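Glycoside hydrolase family 31 (Trueperella pyogenes, PDB 5I0F) degrades cycloalternan, a cyclic glucose oligosaccharide, probably by a double-displacement mechanism that passes through a covalent glycosyl-enzyme intermediate. Local coordinates at residues Asn407-Ile410 and Ala411-His414; Trp448-Gln451 and Arg452-Leu455. All coordinates share one frame; numbering follows the deposited sequence.

Both contacts are local, each made by eight consecutive residues of the TIM-barrel domain, and both lie at or near the end of a helix. Contact 1 closes helix 400-412 at the protein surface; contact 2, largely buried, covers the junction between helices 442-450 and 453-457. Their centres are about 15 Å apart, and the two join where Leu409 CD2 packs on Trp448 CZ3 at 3.9 Å, so that the two successive helices share apolar packing. The chemistry follows the setting. At the surface, backbone bonds, one serine hydroxyl and a glycine finish the helix, whereas the buried junction employs arginines, one stacked on an indole and one paired with a carboxylate.

Contact 1: residues Asn407-Ile410 and Ala411-His414; sequences NALI and ASGH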
loop_
_atom_site.group_PDB
_atom_site.type_symbol
_atom_site.label_atom_id
_atom_site.label_comp_id
_atom_site.label_asym_id
_atom_site.label_seq_id
_atom_site.Cartn_x
_atom_site.Cartn_y
_atom_site.Cartn_z
ATOM N N ASN A 407 -10.141 -2.363 26.146
ATOM C CA ASN A 407 -10.658 -1.380 27.117
ATOM C C ASN A 407 -9.577 -0.406 27.565
ATOM O O ASN A 407 -9.845 0.756 27.708
ATOM C CB ASN A 407 -11.267 -2.071 28.324
ATOM C CG ASN A 407 -12.660 -2.606 28.048
ATOM O OD1 ASN A 407 -13.266 -2.319 27.013
ATOM N ND2 ASN A 407 -13.194 -3.355 29.002
ATOM N N ALA A 408 -8.349 -0.899 27.754
ATOM C CA ALA A 408 -7.219 -0.048 28.140
ATOM C C ALA A 408 -6.810 0.897 26.997
ATOM O O ALA A 408 -6.496 2.057 27.228
ATOM C CB ALA A 408 -6.038 -0.900 28.598
ATOM N N LEU A 409 -6.859 0.407 25.761
ATOM C CA LEU A 409 -6.622 1.252 24.600
ATOM C C LEU A 409 -7.613 2.426 24.557
ATOM O O LEU A 409 -7.216 3.594 24.486
ATOM C CB LEU A 409 -6.703 0.414 23.315
ATOM C CG LEU A 409 -6.580 1.174 22.000
ATOM C CD1 LEU A 409 -5.274 1.949 21.925
ATOM C CD2 LEU A 409 -6.716 0.221 20.821
ATOM N N ILE A 410 -8.906 2.117 24.627
ATOM C CA ILE A 410 -9.926 3.166 24.625
ATOM C C ILE A 410 -9.689 4.085 25.807
ATOM O O ILE A 410 -9.671 5.309 25.651
ATOM C CB ILE A 410 -11.372 2.611 24.683
ATOM C CG1 ILE A 410 -11.704 1.819 23.404
ATOM C CG2 ILE A 410 -12.385 3.753 24.871
ATOM C CD1 ILE A 410 -12.874 0.868 23.564
ATOM N N ALA A 411 -9.486 3.494 26.985
ATOM C CA ALA A 411 -9.392 4.296 28.197
ATOM C C ALA A 411 -8.178 5.232 28.150
ATOM O O ALA A 411 -8.234 6.318 28.713
ATOM C CB ALA A 411 -9.385 3.417 29.451
ATOM N N SER A 412 -7.113 4.843 27.442
ATOM C CA SER A 412 -5.942 5.704 27.266
ATOM C C SER A 412 -6.197 6.974 26.442
ATOM O O SER A 412 -5.397 7.918 26.497
ATOM C CB SER A 412 -4.792 4.927 26.604
ATOM O OG SER A 412 -5.041 4.758 25.209
ATOM N N GLY A 413 -7.275 7.001 25.656
ATOM C CA GLY A 413 -7.512 8.091 24.737
ATOM C C GLY A 413 -6.823 7.932 23.385
ATOM O O GLY A 413 -7.219 8.590 22.436
ATOM N N HIS A 414 -5.846 7.030 23.269
ATOM C CA HIS A 414 -5.037 6.912 22.075
ATOM C C HIS A 414 -5.712 6.028 21.020
ATOM O O HIS A 414 -5.097 5.069 20.519
ATOM C CB HIS A 414 -3.632 6.378 22.426
ATOM C CG HIS A 414 -2.901 7.206 23.442
ATOM N ND1 HIS A 414 -2.734 8.569 23.313
ATOM C CD2 HIS A 414 -2.282 6.861 24.597
ATOM C CE1 HIS A 414 -2.051 9.028 24.347
ATOM N NE2 HIS A 414 -1.751 8.010 25.134
#
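The C-terminal end of helix 400-412, in the TIM-barrel domain, unwinds here through a tightened last turn into an ST turn. Ala411 N donates to Asn407 O at 2.9 Å and Ser412 N to Ala408 O, the regular i to i+4 pattern. Gly413 N then bonds Ile410 O, only three residues back, at 2.9 Å, which tightens the last turn. Gly413 suits this place because its positive phi would press a CB against the preceding carbonyl oxygen.

Ser412 carries the side-chain part. Its OG sits between its own backbone N and carbonyl carbon (chi1 76°), which swings the hydroxyl back over the last turn to donate to Leu409 O at 2.6 Å. The same oxygen accepts from His414 N at 3.1 Å, the bond that defines the ST turn. Leu409 O also receives a weak bond from Ser412 N. Leu409 itself is buried: its side chain runs inward, and CD1 lies 3.4 Å from His414 O, while its flank packs on Trp447 of helix 442-450. The small Ala408 fits against the same tryptophan. Past the turn, Ser412 O stands 3.8 Å above the plane of the His414 ring, over its centre, and the ring's ND1 hydrogen-bonds Glu480 OE1.

One hydroxyl thus both donates and accepts, serving a carbonyl near the helix end and an amide beyond it. Serine is short enough to do both from within the turn. The chain leaves the helix held by the paired serine bonds, with the leucine methyl packed close beside them, and the Glu480 bond probably favours a proton on ND1.

Contact 2: residues Trp448-Gln451 and Arg452-Leu455; sequences WTEQ and RRYL
A type I beta turn from Glu450 to Arg453, in which Arg453 N bonds Glu450 O at 3.2 Å, links helices 442-450 and 453-457, and Arg452 N makes the preceding i to i+3 bond, to Thr449 O. Arg452 folds back, its chain bent at chi2 (92°), laying the guanidinium flat over the Trp448 indole, centres 4.0 Å apart and planes at 25°, a cation-pi stack. NH1 stands over the middle of the indole and also donates to Trp448 O at 3.0 Å, while NE bonds Gln388 OE1; stack and bonds fix the group's rotation. Trp448 offers a broad face for this buried charge, and its NE1 bonds Tyr500 OH.

Glu450 bends at chi2 to bring OE1 onto Arg453 NE, a 2.8 Å salt bridge met on the syn side but 33° out of the carboxylate plane, yet near the guanidinium plane. One water joins Glu450 OE1, Arg453 NH2 and Thr449 OG1, which also bonds Arg445 O; a second links Glu450 O to Tyr454 N, an i to i+4 pair with no direct bond. Arg453 NH1 also salt-bridges Glu457 OE2. Helix, turn and short helix form part of the outer helical layer of the beta/alpha barrel, running back to strand 463-466.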
loop_
_atom_site.group_PDB
_atom_site.type_symbol
_atom_site.label_atom_id
_atom_site.label_comp_id
_atom_site.label_asym_id
_atom_site.label_seq_id
_atom_site.Cartn_x
_atom_site.Cartn_y
_atom_site.Cartn_z
ATOM N N TRP A 448 0.900 2.128 22.249
ATOM C CA TRP A 448 0.694 0.953 21.426
ATOM C C TRP A 448 1.920 0.036 21.413
ATOM O O TRP A 448 1.789 -1.180 21.609
ATOM C CB TRP A 448 0.368 1.394 19.992
ATOM C CG TRP A 448 0.023 0.256 19.081
ATOM C CD1 TRP A 448 0.794 -0.256 18.074
ATOM C CD2 TRP A 448 -1.179 -0.520 19.096
ATOM N NE1 TRP A 448 0.140 -1.287 17.456
ATOM C CE2 TRP A 448 -1.078 -1.462 18.054
ATOM C CE3 TRP A 448 -2.336 -0.498 19.874
ATOM C CZ2 TRP A 448 -2.078 -2.379 17.779
ATOM C CZ3 TRP A 448 -3.337 -1.426 19.615
ATOM C CH2 TRP A 448 -3.206 -2.341 18.548
ATOM N N THR A 449 3.104 0.607 21.208
ATOM C CA THR A 449 4.312 -0.208 21.081
ATOM C C THR A 449 4.837 -0.740 22.431
ATOM O O THR A 449 5.516 -1.751 22.464
ATOM C CB THR A 449 5.436 0.545 20.348
ATOM O OG1 THR A 449 5.686 1.788 21.007
ATOM C CG2 THR A 449 5.041 0.791 18.890
ATOM N N GLU A 450 4.525 -0.074 23.534
ATOM C CA GLU A 450 4.952 -0.546 24.845
ATOM C C GLU A 450 4.367 -1.934 25.136
ATOM O O GLU A 450 5.020 -2.767 25.750
ATOM C CB GLU A 450 4.540 0.450 25.932
ATOM C CG GLU A 450 5.159 0.191 27.287
ATOM C CD GLU A 450 6.686 0.254 27.317
ATOM O OE1 GLU A 450 7.320 0.924 26.479
ATOM O OE2 GLU A 450 7.262 -0.389 28.227
ATOM N N GLN A 451 3.155 -2.187 24.650
ATOM C CA GLN A 451 2.540 -3.523 24.732
ATOM C C GLN A 451 3.420 -4.630 24.082
ATOM O O GLN A 451 3.340 -5.799 24.476
ATOM C CB GLN A 451 1.158 -3.506 24.068
ATOM C CG GLN A 451 0.123 -2.530 24.655
ATOM C CD GLN A 451 -0.635 -3.091 25.855
ATOM O OE1 GLN A 451 -1.120 -4.230 25.810
ATOM N NE2 GLN A 451 -0.769 -2.288 26.923
ATOM N N ARG A 452 4.221 -4.262 23.082
ATOM C CA ARG A 452 5.107 -5.186 22.340
ATOM C C ARG A 452 6.567 -5.142 22.727
ATOM O O ARG A 452 7.365 -5.892 22.142
ATOM C CB ARG A 452 5.070 -4.864 20.825
ATOM C CG ARG A 452 3.801 -5.261 20.144
ATOM C CD ARG A 452 2.768 -4.148 20.100
ATOM N NE ARG A 452 1.576 -4.745 19.539
ATOM C CZ ARG A 452 0.323 -4.423 19.814
ATOM N NH1 ARG A 452 0.004 -3.426 20.649
ATOM N NH2 ARG A 452 -0.632 -5.119 19.226
ATOM N N ARG A 453 6.941 -4.264 23.659
ATOM C CA ARG A 453 8.349 -4.014 23.949
ATOM C C ARG A 453 9.067 -5.279 24.397
ATOM O O ARG A 453 10.205 -5.527 23.984
ATOM C CB ARG A 453 8.510 -2.896 25.002
ATOM C CG ARG A 453 9.960 -2.614 25.419
ATOM C CD ARG A 453 10.055 -1.411 26.355
ATOM N NE ARG A 453 9.747 -0.189 25.628
ATOM C CZ ARG A 453 10.573 0.445 24.804
ATOM N NH1 ARG A 453 11.804 -0.003 24.571
ATOM N NH2 ARG A 453 10.151 1.537 24.178
ATOM N N TYR A 454 8.401 -6.090 25.213
ATOM C CA TYR A 454 9.020 -7.354 25.713
ATOM C C TYR A 454 9.432 -8.322 24.590
ATOM O O TYR A 454 10.386 -9.082 24.759
ATOM C CB TYR A 454 8.132 -8.073 26.724
ATOM C CG TYR A 454 7.118 -8.997 26.103
ATOM C CD1 TYR A 454 5.877 -8.526 25.669
ATOM C CD2 TYR A 454 7.396 -10.351 25.936
ATOM C CE1 TYR A 454 4.955 -9.382 25.106
ATOM C CE2 TYR A 454 6.484 -11.204 25.358
ATOM C CZ TYR A 454 5.268 -10.712 24.941
ATOM O OH TYR A 454 4.370 -11.583 24.377
ATOM N N LEU A 455 8.731 -8.283 23.458
ATOM C CA LEU A 455 9.092 -9.114 22.293
ATOM C C LEU A 455 10.503 -8.802 21.816
ATOM O O LEU A 455 11.242 -9.702 21.442
ATOM C CB LEU A 455 8.123 -8.894 21.120
ATOM C CG LEU A 455 6.678 -9.280 21.403
ATOM C CD1 LEU A 455 5.806 -8.768 20.266
ATOM C CD2 LEU A 455 6.546 -10.798 21.601
HETATM O O HOH W 1 7.288 2.076 23.533
HETATM O O HOH W 2 6.106 -5.114 26.804
#